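Long-range contacts in malonate decarboxylase subunit alpha (Acinetobacter baumannii ATCC 17978, PDB 6MPR), which probably serves as the acyl-carrier-protein transferase of malonate decarboxylase, exchanging the acetyl group of the carrier thioester for malonate ahead of decarboxylation: residues Lys70-Leu75 against Ile196-Glu201; Ala356-Val361 against Met394-Arg399; Phe445-Asp450 against Val503-Leu508; Ile481-Lys486 against Leu523-Glu528. All coordinates share one frame; numbering follows the deposited sequence. Where two conformers were deposited one is given.

In the fold
From the N terminus, interaction 1 comes first, closing a loop of 120 residues by bringing the start of helix 73-79 against strand 194-199 of the parallel sheet. Interaction 2 follows in series, on the opposite side of the chain's centre. It closes a loop of 32 residues between the end of helix 350-359 and the segment after helix 391-394. Interactions 3 and 4 cross, because 481-486 lies between 445-450 and 503-508, and 523-528 comes after both. Interaction 3 ties the loop before helix 450-458 to helix 505-508, while interaction 4 pairs the last two strands of the mixed sheet. The centres of these two are about 18 Å apart.

Interaction 1: Lys70-Leu75 against Ile196-Glu201; sequences KQADFL and IVQVNE
Q198, reaching out of a strand of the parallel, Rossmann-like sheet, lays its carboxamide against the first turn of helix 73-79, where A72, F74 and L75 surround it. Its CG lies between the backbone N and the carbonyl carbon (chi1 66°), and the extended chain beyond carries the amide across to the helix. There Q198 OE1 accepts a hydrogen bond from L75 N at 3.0 Å, with the donor tilted 21° from the carbonyl plane. F74 N is also close, 2.9 Å from Q198 OE1. Glutamine suits this buried place: it is long enough to bridge from strand to helix and brings an acceptor to the N-H groups of a helix start, whose dipole would probably favour the oxygen there.

L75 and Q198 run past each other in opposite directions. The leucine CG rests against CB of Q198, and its CD1 reaches on to the backbone O of I196 at 3.6 Å. L75 CD2 also meets I196 CG2, in an apolar layer that continues to L160 and V223 on the neighbouring strands and I48 of helix 48-55. The F74 ring leads away, so it is the F74 CB that approaches Q198 OE1, at 3.2 Å. D73, whose OD1 is bound by Y230 N, joins the amide through a water: that water donates to D73 OD1 at 2.6 Å and accepts from Q198 NE2 at 3.0 Å.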
# COMPACT_ATOMS: atom_id res chain seq x y z
N LYS A 70 -9.50 -17.94 -3.59
CA LYS A 70 -10.72 -18.03 -4.40
C LYS A 70 -10.40 -17.98 -5.89
O LYS A 70 -9.66 -17.10 -6.33
CB LYS A 70 -11.66 -16.87 -4.03
CG LYS A 70 -12.81 -16.66 -5.00
CD LYS A 70 -13.73 -15.56 -4.48
CE LYS A 70 -13.13 -14.18 -4.66
NZ LYS A 70 -13.99 -13.09 -4.07
N GLN A 71 -10.96 -18.92 -6.65
CA GLN A 71 -10.79 -18.98 -8.10
C GLN A 71 -12.14 -18.85 -8.78
O GLN A 71 -13.08 -19.61 -8.47
CB GLN A 71 -10.14 -20.30 -8.59
CG GLN A 71 -8.86 -20.71 -7.85
CD GLN A 71 -7.76 -19.68 -8.03
OE1 GLN A 71 -7.54 -19.17 -9.14
NE2 GLN A 71 -7.09 -19.34 -6.93
N ALA A 72 -12.24 -17.92 -9.73
CA ALA A 72 -13.41 -17.84 -10.59
C ALA A 72 -13.29 -18.93 -11.66
O ALA A 72 -13.08 -18.68 -12.85
CB ALA A 72 -13.52 -16.46 -11.20
N ASP A 73 -13.39 -20.18 -11.21
CA ASP A 73 -12.99 -21.28 -12.09
C ASP A 73 -14.02 -21.58 -13.17
O ASP A 73 -13.66 -22.11 -14.23
CB ASP A 73 -12.69 -22.54 -11.28
CG ASP A 73 -13.91 -23.14 -10.62
OD1 ASP A 73 -14.50 -22.50 -9.71
OD2 ASP A 73 -14.30 -24.26 -11.03
N PHE A 74 -15.29 -21.24 -12.94
CA PHE A 74 -16.26 -21.33 -14.03
C PHE A 74 -15.91 -20.36 -15.15
O PHE A 74 -15.92 -20.73 -16.33
CB PHE A 74 -17.67 -21.07 -13.49
CG PHE A 74 -18.74 -21.05 -14.53
CD1 PHE A 74 -19.03 -22.18 -15.28
CD2 PHE A 74 -19.47 -19.90 -14.74
CE1 PHE A 74 -20.05 -22.16 -16.23
CE2 PHE A 74 -20.48 -19.87 -15.70
CZ PHE A 74 -20.76 -21.00 -16.44
N LEU A 75 -15.54 -19.13 -14.80
CA LEU A 75 -15.17 -18.16 -15.83
C LEU A 75 -13.86 -18.55 -16.52
O LEU A 75 -13.75 -18.42 -17.74
CB LEU A 75 -15.08 -16.75 -15.24
CG LEU A 75 -16.37 -16.16 -14.69
CD1 LEU A 75 -16.15 -14.72 -14.14
CD2 LEU A 75 -17.48 -16.19 -15.73
N ILE A 196 -17.47 -8.91 -14.94
CA ILE A 196 -18.34 -10.07 -14.91
C ILE A 196 -18.02 -10.86 -13.66
O ILE A 196 -16.87 -11.22 -13.44
CB ILE A 196 -18.16 -10.96 -16.16
CG1 ILE A 196 -18.41 -10.15 -17.43
CG2 ILE A 196 -19.08 -12.18 -16.08
CD1 ILE A 196 -17.77 -10.74 -18.64
N VAL A 197 -19.04 -11.16 -12.86
CA VAL A 197 -18.86 -11.87 -11.59
C VAL A 197 -19.65 -13.18 -11.64
O VAL A 197 -20.88 -13.17 -11.77
CB VAL A 197 -19.30 -11.02 -10.38
CG1 VAL A 197 -18.92 -11.71 -9.07
CG2 VAL A 197 -18.66 -9.63 -10.45
N GLN A 198 -18.95 -14.30 -11.52
CA GLN A 198 -19.66 -15.55 -11.28
C GLN A 198 -20.05 -15.65 -9.80
O GLN A 198 -19.28 -15.26 -8.91
CB GLN A 198 -18.80 -16.75 -11.70
CG GLN A 198 -17.52 -16.94 -10.86
CD GLN A 198 -16.98 -18.34 -10.98
OE1 GLN A 198 -16.25 -18.65 -11.93
NE2 GLN A 198 -17.34 -19.21 -10.03
N VAL A 199 -21.26 -16.15 -9.53
CA VAL A 199 -21.71 -16.33 -8.16
C VAL A 199 -22.21 -17.75 -7.94
O VAL A 199 -22.71 -18.41 -8.87
CB VAL A 199 -22.80 -15.31 -7.74
CG1 VAL A 199 -22.22 -13.90 -7.72
CG2 VAL A 199 -24.03 -15.40 -8.65
N ASN A 200 -22.11 -18.21 -6.69
CA ASN A 200 -22.62 -19.54 -6.35
C ASN A 200 -24.14 -19.58 -6.38
O ASN A 200 -24.72 -20.61 -6.75
CB ASN A 200 -22.14 -19.96 -4.96
CG ASN A 200 -20.64 -20.16 -4.90
OD1 ASN A 200 -19.96 -20.12 -5.93
ND2 ASN A 200 -20.12 -20.38 -3.71
N GLU A 201 -24.79 -18.47 -6.01
CA GLU A 201 -26.24 -18.38 -5.89
C GLU A 201 -26.73 -17.03 -6.39
O GLU A 201 -26.10 -16.00 -6.16
CB GLU A 201 -26.67 -18.50 -4.43
CG GLU A 201 -26.74 -19.87 -3.86
CD GLU A 201 -27.24 -19.80 -2.44
OE1 GLU A 201 -26.43 -19.47 -1.55
OE2 GLU A 201 -28.45 -20.02 -2.22
O HOH W 1 -17.02 -22.14 -10.28

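Interaction 2: Ala356-Val361 against Met394-Arg399; sequences AGQYAV and MGHDPR
OE1 of Q358, which comes up to the ring of H396, is gripped from two quarters: a water donates to it at 3.1 Å, and NE2 of Q358 in the second subunit binds it as well. A glutamine suits this place because its amide can both accept and donate, so the same residue from each subunit can meet its copy. With CG anti to the backbone N (chi1 170°) and the chain extended, the amide is held out from the helix. There Q358 OE1 lies in the plane of the imidazole, at its edge, 3.8 Å from H396 NE2, and the two planes are turned 62° apart. The water bridges this gap, lying 2.9 Å from NE2 of H396. The other ring nitrogen, ND1, is held by P392 O.

P398 runs past Q358 in the opposite direction; its CG touches the backbone O of Q358 at 3.4 Å, and its CB meets the glutamine CG at 3.8 Å. Further back, the bent M394 chain brings its methyl close to CA of G357, where no side chain stands in the way, although M394 has two conformers and this detail is provisional. K428 NZ binds the carbonyls of both G357 and M394. The contact thus joins the last turn of helix 350-359 to the segment leaving helix 391-394, beside strands 265-268 and 297-299 and at the subunit interface.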
# COMPACT_ATOMS: atom_id res chain seq x y z
N ALA A 356 -1.23 -3.13 5.48
CA ALA A 356 -0.87 -3.15 6.89
C ALA A 356 0.38 -3.99 7.12
O ALA A 356 1.22 -3.65 7.96
CB ALA A 356 -2.02 -3.68 7.74
N GLY A 357 0.52 -5.10 6.39
CA GLY A 357 1.71 -5.91 6.53
C GLY A 357 2.98 -5.15 6.19
O GLY A 357 4.05 -5.44 6.73
N GLN A 358 2.88 -4.19 5.27
CA GLN A 358 4.04 -3.36 4.95
C GLN A 358 4.25 -2.26 6.00
O GLN A 358 5.35 -2.10 6.54
CB GLN A 358 3.87 -2.71 3.57
CG GLN A 358 4.96 -1.65 3.36
CD GLN A 358 4.78 -0.81 2.11
OE1 GLN A 358 5.51 0.16 1.92
NE2 GLN A 358 3.85 -1.19 1.25
N TYR A 359 3.21 -1.48 6.27
CA TYR A 359 3.37 -0.21 6.97
C TYR A 359 3.07 -0.26 8.46
O TYR A 359 3.51 0.64 9.18
CB TYR A 359 2.44 0.85 6.36
CG TYR A 359 3.07 1.73 5.32
CD1 TYR A 359 4.13 2.56 5.63
CD2 TYR A 359 2.57 1.77 4.03
CE1 TYR A 359 4.70 3.38 4.68
CE2 TYR A 359 3.12 2.60 3.08
CZ TYR A 359 4.19 3.40 3.42
OH TYR A 359 4.73 4.23 2.47
N ALA A 360 2.32 -1.25 8.94
CA ALA A 360 1.77 -1.20 10.28
C ALA A 360 2.25 -2.28 11.24
O ALA A 360 1.98 -2.17 12.44
CB ALA A 360 0.23 -1.24 10.24
N VAL A 361 2.95 -3.32 10.77
CA VAL A 361 3.38 -4.38 11.68
C VAL A 361 4.89 -4.32 11.89
O VAL A 361 5.66 -3.84 11.05
CB VAL A 361 2.94 -5.79 11.24
CG1 VAL A 361 1.42 -5.86 11.03
CG2 VAL A 361 3.71 -6.26 10.03
N MET A 394 5.92 -7.97 2.07
CA MET A 394 6.09 -8.23 3.49
C MET A 394 7.55 -8.21 3.91
O MET A 394 7.87 -7.79 5.03
CB MET A 394 5.45 -9.57 3.84
CG MET A 394 4.03 -9.71 3.32
SD MET A 394 2.90 -8.53 4.10
CE MET A 394 3.03 -9.10 5.77
N GLY A 395 8.45 -8.65 3.03
CA GLY A 395 9.86 -8.78 3.36
C GLY A 395 10.75 -7.68 2.82
O GLY A 395 11.74 -7.95 2.14
N HIS A 396 10.42 -6.43 3.15
CA HIS A 396 11.34 -5.33 2.90
C HIS A 396 11.17 -4.29 3.99
O HIS A 396 10.16 -4.24 4.70
CB HIS A 396 11.11 -4.71 1.51
CG HIS A 396 9.88 -3.85 1.43
ND1 HIS A 396 8.64 -4.37 1.10
CD2 HIS A 396 9.69 -2.53 1.64
CE1 HIS A 396 7.74 -3.40 1.13
NE2 HIS A 396 8.35 -2.27 1.44
N ASP A 397 12.20 -3.46 4.13
CA ASP A 397 12.15 -2.31 5.02
C ASP A 397 11.34 -1.20 4.35
O ASP A 397 11.77 -0.65 3.34
CB ASP A 397 13.57 -1.82 5.32
CG ASP A 397 13.57 -0.63 6.25
OD1 ASP A 397 12.65 -0.54 7.11
OD2 ASP A 397 14.48 0.21 6.13
N PRO A 398 10.15 -0.87 4.88
CA PRO A 398 9.31 0.16 4.23
C PRO A 398 9.89 1.55 4.44
O PRO A 398 9.78 2.11 5.54
CB PRO A 398 7.96 -0.01 4.94
CG PRO A 398 8.33 -0.53 6.33
CD PRO A 398 9.54 -1.41 6.11
N ARG A 399 10.51 2.12 3.40
CA ARG A 399 11.23 3.38 3.55
C ARG A 399 10.32 4.60 3.55
O ARG A 399 10.82 5.72 3.73
CB ARG A 399 12.31 3.48 2.45
CG ARG A 399 13.39 2.38 2.53
CD ARG A 399 14.41 2.66 3.66
NE ARG A 399 15.38 1.57 3.87
CZ ARG A 399 16.52 1.44 3.21
NH1 ARG A 399 16.86 2.33 2.28
NH2 ARG A 399 17.34 0.43 3.47
O HOH W 2 8.29 0.52 0.71

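Interaction 3: Phe445-Asp450 against Val503-Leu508; sequences FVDRLD and VTSIGL
F445 and I506 make the close-packed part of this contact: the isoleucine CD1 meets the phenylalanine CB at 4.0 Å and presses on the backbone O of V446 at 3.5 Å. CG1 of I506 is anti to its own carbonyl carbon (chi1 -63°), and the extended chain carries CD1 across to the loop. The F445 ring itself turns away toward V371, as suits a large apolar side chain of a loop that packs against the mixed sheet (L475 and T477 of strand 474-477) and I497 of helix 490-499. Beside it, T504 touches F445 CB through OG1 at 3.6 Å. That hydroxyl also caps the short helix, accepting from G507 N at 3.1 Å, and is bonded to A501 O, work for which threonine, apolar on one branch and polar on the other, is well fitted.

The outer side is looser and faces solvent. D447 and S505 are both exposed, with OD1 of the aspartate 3.7 Å from OG of the serine. Nearby, a water links the loop backbone to the serine, donating to F445 O at 2.6 Å and lying 3.0 Å from S505 OG. The direct contact is thus van der Waals packing, carried mainly by I506 and F445, with this one water adding a polar link.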
# COMPACT_ATOMS: atom_id res chain seq x y z
N PHE A 445 21.46 -22.84 1.52
CA PHE A 445 22.49 -21.84 1.33
C PHE A 445 23.37 -22.26 0.16
O PHE A 445 23.93 -23.37 0.15
CB PHE A 445 23.28 -21.66 2.63
CG PHE A 445 22.44 -21.09 3.73
CD1 PHE A 445 22.19 -19.72 3.78
CD2 PHE A 445 21.82 -21.91 4.66
CE1 PHE A 445 21.39 -19.18 4.76
CE2 PHE A 445 21.01 -21.38 5.64
CZ PHE A 445 20.80 -20.01 5.70
N VAL A 446 23.44 -21.40 -0.86
CA VAL A 446 24.13 -21.67 -2.11
C VAL A 446 25.03 -20.50 -2.46
O VAL A 446 24.74 -19.35 -2.13
CB VAL A 446 23.14 -21.92 -3.27
CG1 VAL A 446 22.32 -23.17 -3.03
CG2 VAL A 446 22.25 -20.69 -3.47
N ASP A 447 26.13 -20.80 -3.16
CA ASP A 447 27.00 -19.73 -3.65
C ASP A 447 26.31 -18.86 -4.69
O ASP A 447 26.57 -17.65 -4.77
CB ASP A 447 28.29 -20.33 -4.23
CG ASP A 447 29.19 -20.95 -3.17
OD1 ASP A 447 29.18 -20.46 -2.02
OD2 ASP A 447 29.90 -21.92 -3.50
N ARG A 448 25.44 -19.45 -5.51
CA ARG A 448 24.79 -18.73 -6.60
C ARG A 448 23.33 -19.14 -6.67
O ARG A 448 23.02 -20.33 -6.79
CB ARG A 448 25.49 -19.04 -7.93
CG ARG A 448 24.85 -18.44 -9.17
CD ARG A 448 25.46 -19.06 -10.42
NE ARG A 448 24.91 -18.50 -11.66
CZ ARG A 448 25.37 -17.40 -12.24
NH1 ARG A 448 26.39 -16.74 -11.69
NH2 ARG A 448 24.82 -16.95 -13.37
N LEU A 449 22.43 -18.15 -6.60
CA LEU A 449 21.01 -18.43 -6.74
C LEU A 449 20.69 -18.96 -8.13
O LEU A 449 21.17 -18.42 -9.14
CB LEU A 449 20.19 -17.17 -6.47
CG LEU A 449 20.16 -16.56 -5.07
CD1 LEU A 449 19.27 -15.34 -5.06
CD2 LEU A 449 19.68 -17.58 -4.03
N ASP A 450 19.86 -20.01 -8.19
CA ASP A 450 19.32 -20.47 -9.47
C ASP A 450 18.66 -19.33 -10.23
O ASP A 450 18.59 -19.36 -11.47
CB ASP A 450 18.24 -21.55 -9.27
CG ASP A 450 18.79 -22.93 -8.99
OD1 ASP A 450 19.93 -23.07 -8.50
OD2 ASP A 450 18.03 -23.89 -9.24
N VAL A 503 26.26 -27.49 7.39
CA VAL A 503 27.27 -28.11 6.54
C VAL A 503 26.97 -27.89 5.05
O VAL A 503 27.47 -28.64 4.21
CB VAL A 503 27.48 -29.60 6.86
CG1 VAL A 503 27.96 -29.78 8.29
CG2 VAL A 503 26.20 -30.39 6.63
N THR A 504 26.16 -26.88 4.71
CA THR A 504 26.13 -26.39 3.34
C THR A 504 27.52 -25.87 2.95
O THR A 504 28.42 -25.78 3.78
CB THR A 504 25.12 -25.26 3.18
OG1 THR A 504 25.54 -24.13 3.97
CG2 THR A 504 23.73 -25.69 3.63
N SER A 505 27.69 -25.52 1.67
CA SER A 505 29.00 -25.04 1.23
C SER A 505 29.39 -23.78 1.99
O SER A 505 30.54 -23.64 2.42
CB SER A 505 29.00 -24.80 -0.29
OG SER A 505 28.11 -23.77 -0.65
N ILE A 506 28.44 -22.88 2.20
CA ILE A 506 28.70 -21.67 2.98
C ILE A 506 29.01 -22.02 4.44
O ILE A 506 29.96 -21.50 5.03
CB ILE A 506 27.51 -20.71 2.85
CG1 ILE A 506 27.37 -20.27 1.38
CG2 ILE A 506 27.68 -19.49 3.76
CD1 ILE A 506 26.16 -19.41 1.08
N GLY A 507 28.25 -22.95 5.03
CA GLY A 507 28.50 -23.31 6.42
C GLY A 507 29.85 -23.97 6.65
O GLY A 507 30.49 -23.74 7.68
N LEU A 508 30.31 -24.79 5.70
CA LEU A 508 31.60 -25.45 5.85
C LEU A 508 32.77 -24.46 5.83
O LEU A 508 33.86 -24.82 6.28
CB LEU A 508 31.80 -26.50 4.76
CG LEU A 508 30.97 -27.78 4.83
CD1 LEU A 508 31.32 -28.68 3.65
CD2 LEU A 508 31.18 -28.52 6.14
O HOH W 3 25.46 -25.21 -0.84

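Interaction 4: Ile481-Lys486 against Leu523-Glu528; sequences IAYLYK and LVVFPE
An antiparallel ladder at one end of the mixed sheet pairs I481 with V525, a hydrogen-bonded pair, and A482 with V524, a non-hydrogen-bonded one. I481 N donates to V525 O at 2.9 Å, and V525 N returns to I481 O at 3.0 Å, both in the carbonyl plane. Past the ladder, Y483 N reaches L523 O at 2.9 Å, nearly straight (170°), and CA of V524 makes a C-H contact to I481 O.

Side chains on the I481 and V525 face lie side by side, with CB of the isoleucine 3.6 Å from CG2 of the valine; beta-branched residues suit such extended backbone. Strand 524-525 is the outermost strand of the sheet within the chain, and helices 490-499 and 512-520 fall in the connection between the two strands. The ring of Y483 crosses V525 obliquely, with V525 CG1 at its edge, in plane, 3.8 Å from Y483 CE2, while CG2 of I481 lies over one face, toward the rim. Its hydroxyl binds G256 O, and K260 makes a cation-pi contact with the ring, both from helix 244-261. L523 CD2 meets K486 CB at 3.6 Å, and L523 also packs on L518 of helix 512-520 and M496 of helix 490-499.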
# COMPACT_ATOMS: atom_id res chain seq x y z
N ILE A 481 20.65 -17.93 15.29
CA ILE A 481 20.21 -16.67 14.69
C ILE A 481 21.45 -15.84 14.37
O ILE A 481 22.32 -15.66 15.22
CB ILE A 481 19.27 -15.87 15.60
CG1 ILE A 481 18.04 -16.70 16.01
CG2 ILE A 481 18.82 -14.58 14.91
CD1 ILE A 481 17.23 -16.03 17.10
N ALA A 482 21.50 -15.31 13.15
CA ALA A 482 22.45 -14.26 12.80
C ALA A 482 21.70 -12.94 12.82
O ALA A 482 20.71 -12.77 12.10
CB ALA A 482 23.09 -14.53 11.43
N TYR A 483 22.15 -12.01 13.68
CA TYR A 483 21.50 -10.69 13.78
C TYR A 483 22.09 -9.76 12.72
O TYR A 483 22.84 -8.83 13.01
CB TYR A 483 21.65 -10.11 15.18
CG TYR A 483 20.90 -10.87 16.25
CD1 TYR A 483 19.51 -10.81 16.33
CD2 TYR A 483 21.57 -11.64 17.20
CE1 TYR A 483 18.81 -11.50 17.31
CE2 TYR A 483 20.89 -12.33 18.19
CZ TYR A 483 19.51 -12.26 18.23
OH TYR A 483 18.83 -12.95 19.21
N LEU A 484 21.68 -10.01 11.47
CA LEU A 484 22.27 -9.33 10.32
C LEU A 484 22.08 -7.82 10.37
O LEU A 484 22.90 -7.08 9.82
CB LEU A 484 21.68 -9.89 9.02
CG LEU A 484 21.89 -11.37 8.68
CD1 LEU A 484 21.24 -11.69 7.32
CD2 LEU A 484 23.38 -11.77 8.69
N TYR A 485 21.01 -7.34 11.03
CA TYR A 485 20.80 -5.89 11.10
C TYR A 485 21.97 -5.19 11.78
O TYR A 485 22.12 -3.97 11.60
CB TYR A 485 19.50 -5.56 11.84
CG TYR A 485 19.53 -5.68 13.35
CD1 TYR A 485 19.21 -6.88 13.99
CD2 TYR A 485 19.81 -4.58 14.14
CE1 TYR A 485 19.23 -6.99 15.35
CE2 TYR A 485 19.82 -4.67 15.53
CZ TYR A 485 19.53 -5.88 16.12
OH TYR A 485 19.54 -5.99 17.48
N LYS A 486 22.77 -5.91 12.55
CA LYS A 486 23.89 -5.34 13.28
C LYS A 486 25.22 -5.54 12.58
O LYS A 486 26.23 -5.03 13.07
CB LYS A 486 23.97 -5.93 14.69
CG LYS A 486 23.23 -5.13 15.74
CD LYS A 486 23.32 -5.80 17.10
CE LYS A 486 22.87 -7.25 17.04
NZ LYS A 486 22.85 -7.88 18.38
N LEU A 523 26.39 -11.18 18.08
CA LEU A 523 25.95 -11.08 16.69
C LEU A 523 25.38 -12.39 16.16
O LEU A 523 24.60 -12.37 15.20
CB LEU A 523 27.12 -10.63 15.82
CG LEU A 523 27.65 -9.22 16.07
CD1 LEU A 523 28.94 -9.03 15.28
CD2 LEU A 523 26.62 -8.21 15.65
N VAL A 524 25.77 -13.51 16.75
CA VAL A 524 25.21 -14.83 16.46
C VAL A 524 24.83 -15.45 17.79
O VAL A 524 25.58 -15.33 18.76
CB VAL A 524 26.23 -15.71 15.71
CG1 VAL A 524 25.74 -17.15 15.63
CG2 VAL A 524 26.49 -15.15 14.31
N VAL A 525 23.68 -16.11 17.84
CA VAL A 525 23.29 -16.90 19.00
C VAL A 525 22.98 -18.32 18.56
O VAL A 525 22.22 -18.55 17.62
CB VAL A 525 22.08 -16.29 19.75
CG1 VAL A 525 22.48 -15.01 20.44
CG2 VAL A 525 20.91 -16.06 18.81
N PHE A 526 23.62 -19.28 19.23
CA PHE A 526 23.26 -20.69 19.19
C PHE A 526 22.17 -20.95 20.22
O PHE A 526 21.93 -20.12 21.10
CB PHE A 526 24.49 -21.54 19.49
CG PHE A 526 25.51 -21.58 18.37
CD1 PHE A 526 25.29 -20.93 17.16
CD2 PHE A 526 26.70 -22.31 18.52
CE1 PHE A 526 26.23 -20.98 16.13
CE2 PHE A 526 27.64 -22.37 17.50
CZ PHE A 526 27.40 -21.71 16.30
N PRO A 527 21.47 -22.09 20.15
CA PRO A 527 20.44 -22.37 21.17
C PRO A 527 20.93 -22.18 22.60
O PRO A 527 20.21 -21.62 23.43
CB PRO A 527 20.05 -23.82 20.87
CG PRO A 527 20.30 -23.97 19.41
CD PRO A 527 21.50 -23.13 19.10
N GLU A 528 22.16 -22.61 22.90
CA GLU A 528 22.66 -22.48 24.27
C GLU A 528 22.75 -21.02 24.72
O GLU A 528 22.53 -20.73 25.90
CB GLU A 528 24.03 -23.16 24.40
CG GLU A 528 24.94 -22.97 23.20
CD GLU A 528 25.03 -24.23 22.34
OE1 GLU A 528 26.07 -24.92 22.42
OE2 GLU A 528 24.06 -24.52 21.59